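Local coordinates for Alpha/beta hydrolase family protein (Bacillus anthracis, PDB 3OOS) that probably catalyses a hydrolytic reaction as a member of the alpha/beta hydrolase fold family, its natural substrate not established, at residues A[224-228]-A[270-274]. Residues are numbered along the deposited sequence; the frame is centred on the assembly and turned at random.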
loop_
_atom_site.group_PDB
_atom_site.type_symbol
_atom_site.label_atom_id
_atom_site.label_comp_id
_atom_site.label_asym_id
_atom_site.label_seq_id
_atom_site.Cartn_x
_atom_site.Cartn_y
_atom_site.Cartn_z
ATOM N N SER A 224 8.286 13.181 -4.675
ATOM C CA SER A 224 7.720 12.274 -3.690
ATOM C C SER A 224 6.523 12.925 -3.025
ATOM O O SER A 224 6.653 13.953 -2.360
ATOM C CB SER A 224 8.782 11.895 -2.658
ATOM O OG SER A 224 9.878 11.274 -3.306
ATOM N N PHE A 225 5.352 12.329 -3.224
ATOM C CA PHE A 225 4.113 12.901 -2.722
ATOM C C PHE A 225 3.620 12.079 -1.541
ATOM O O PHE A 225 3.065 10.992 -1.712
ATOM C CB PHE A 225 3.074 12.993 -3.851
ATOM C CG PHE A 225 3.543 13.803 -5.032
ATOM C CD1 PHE A 225 3.361 15.184 -5.065
ATOM C CD2 PHE A 225 4.177 13.188 -6.109
ATOM C CE1 PHE A 225 3.806 15.940 -6.156
ATOM C CE2 PHE A 225 4.620 13.932 -7.204
ATOM C CZ PHE A 225 4.435 15.310 -7.227
ATOM N N ILE A 226 3.865 12.605 -0.346
ATOM C CA ILE A 226 3.561 11.908 0.902
ATOM C C ILE A 226 2.222 12.406 1.432
ATOM O O ILE A 226 1.931 13.592 1.363
ATOM C CB ILE A 226 4.672 12.155 1.975
ATOM C CG1 ILE A 226 6.087 12.119 1.361
ATOM C CG2 ILE A 226 4.534 11.192 3.157
ATOM C CD1 ILE A 226 6.437 10.845 0.570
ATOM N N TYR A 227 1.395 11.500 1.947
ATOM C CA TYR A 227 0.124 11.903 2.553
ATOM C C TYR A 227 -0.217 10.976 3.712
ATOM O O TYR A 227 0.304 9.861 3.801
ATOM C CB TYR A 227 -1.020 11.927 1.516
ATOM C CG TYR A 227 -1.513 10.545 1.137
ATOM C CD1 TYR A 227 -2.468 9.888 1.917
ATOM C CD2 TYR A 227 -1.012 9.888 0.013
ATOM C CE1 TYR A 227 -2.910 8.614 1.589
ATOM C CE2 TYR A 227 -1.455 8.614 -0.330
ATOM C CZ TYR A 227 -2.401 7.984 0.466
ATOM O OH TYR A 227 -2.836 6.717 0.149
ATOM N N CYS A 228 -1.105 11.435 4.586
ATOM C CA CYS A 228 -1.553 10.637 5.719
ATOM C C CYS A 228 -2.804 11.247 6.321
ATOM O O CYS A 228 -2.966 12.470 6.329
ATOM C CB CYS A 228 -0.458 10.571 6.788
ATOM S SG CYS A 228 -0.705 9.318 8.071
ATOM N N PHE A 270 -8.880 13.998 -1.905
ATOM C CA PHE A 270 -7.960 13.012 -2.473
ATOM C C PHE A 270 -7.856 13.147 -3.993
ATOM O O PHE A 270 -6.773 12.984 -4.558
ATOM C CB PHE A 270 -8.311 11.572 -2.076
ATOM C CG PHE A 270 -7.179 10.609 -2.292
ATOM C CD1 PHE A 270 -6.179 10.472 -1.333
ATOM C CD2 PHE A 270 -7.087 9.867 -3.468
ATOM C CE1 PHE A 270 -5.112 9.600 -1.533
ATOM C CE2 PHE A 270 -6.022 8.995 -3.678
ATOM C CZ PHE A 270 -5.037 8.857 -2.707
ATOM N N ASN A 271 -8.977 13.451 -4.646
ATOM C CA ASN A 271 -8.975 13.728 -6.082
ATOM C C ASN A 271 -8.092 14.921 -6.425
ATOM O O ASN A 271 -7.349 14.884 -7.409
ATOM C CB ASN A 271 -10.398 13.938 -6.610
ATOM C CG ASN A 271 -11.156 12.634 -6.784
ATOM O OD1 ASN A 271 -10.560 11.570 -6.970
ATOM N ND2 ASN A 271 -12.485 12.711 -6.733
ATOM N N GLN A 272 -8.163 15.969 -5.601
ATOM C CA GLN A 272 -7.307 17.143 -5.766
ATOM C C GLN A 272 -5.841 16.758 -5.580
ATOM O O GLN A 272 -4.969 17.209 -6.326
ATOM C CB GLN A 272 -7.706 18.250 -4.784
ATOM C CG GLN A 272 -6.974 19.571 -5.005
ATOM C CD GLN A 272 -7.081 20.061 -6.436
ATOM O OE1 GLN A 272 -8.168 20.102 -7.012
ATOM N NE2 GLN A 272 -5.948 20.433 -7.020
ATOM N N PHE A 273 -5.580 15.910 -4.582
ATOM C CA PHE A 273 -4.234 15.399 -4.335
ATOM C C PHE A 273 -3.685 14.667 -5.566
ATOM O O PHE A 273 -2.547 14.905 -5.971
ATOM C CB PHE A 273 -4.208 14.487 -3.100
ATOM C CG PHE A 273 -2.920 13.720 -2.939
ATOM C CD1 PHE A 273 -1.773 14.343 -2.450
ATOM C CD2 PHE A 273 -2.854 12.371 -3.286
ATOM C CE1 PHE A 273 -0.576 13.632 -2.305
ATOM C CE2 PHE A 273 -1.668 11.657 -3.147
ATOM C CZ PHE A 273 -0.525 12.288 -2.652
ATOM N N VAL A 274 -4.496 13.790 -6.158
ATOM C CA VAL A 274 -4.096 13.054 -7.366
ATOM C C VAL A 274 -3.711 14.024 -8.488
ATOM O O VAL A 274 -2.644 13.899 -9.096
ATOM C CB VAL A 274 -5.207 12.082 -7.853
ATOM C CG1 VAL A 274 -4.847 11.470 -9.204
ATOM C CG2 VAL A 274 -5.445 10.979 -6.819
#
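Tyr227 meets both Phe270 and Phe273, and the three rings form an aromatic cluster between strand 224-229 and helix 267-276. Phe270 comes in edge first over one face of the tyrosine: its CE1 lies 3.7 Å from Tyr227 CZ, displaced toward the rim on the hydroxyl side, and planes at 81° identify a T-shaped pair. Toward Phe273 the tyrosine changes role and offers its own edge. Tyr227 CD2 stands 3.6 Å from Phe273 CZ, while the planes, inclined at 65°, make this an offset edge-to-face pair. Tyr227 CB sits over a face of the Phe273 ring as well. Two residues earlier on the strand, the Phe225 CB methylene makes an apolar contact with Phe273 CZ at 3.9 Å, whereas the Phe225 ring leads away from 270-274 and touches Thr277, just past the helix end. Strand and helix run nearly antiparallel, with their axes 11.2 Å apart, a spacing bridged by side chains. This is the three-layer alpha/beta/alpha sandwich of the alpha/beta hydrolase fold: helix 267-276 covers one face of the mainly parallel sheet, and Ile226, pointing away, packs on helix 237-246 across it. Phe270 sets off to one side, and CG anti to its N (chi1 -163°) swings the ring in; Phe273 already points strandward. About one turn apart, they pack together, Phe273 CD2 4.0 Å above the Phe270 ring plane. Beyond the cluster, Ile120 of strand 116-122 touches both Tyr227 and Phe273, and Pro45 touches Phe270. The phenol is fixed at its far end by a hydrogen bond between Tyr227 OH and His98 ND1, close to the probable nucleophile elbow around Ser99.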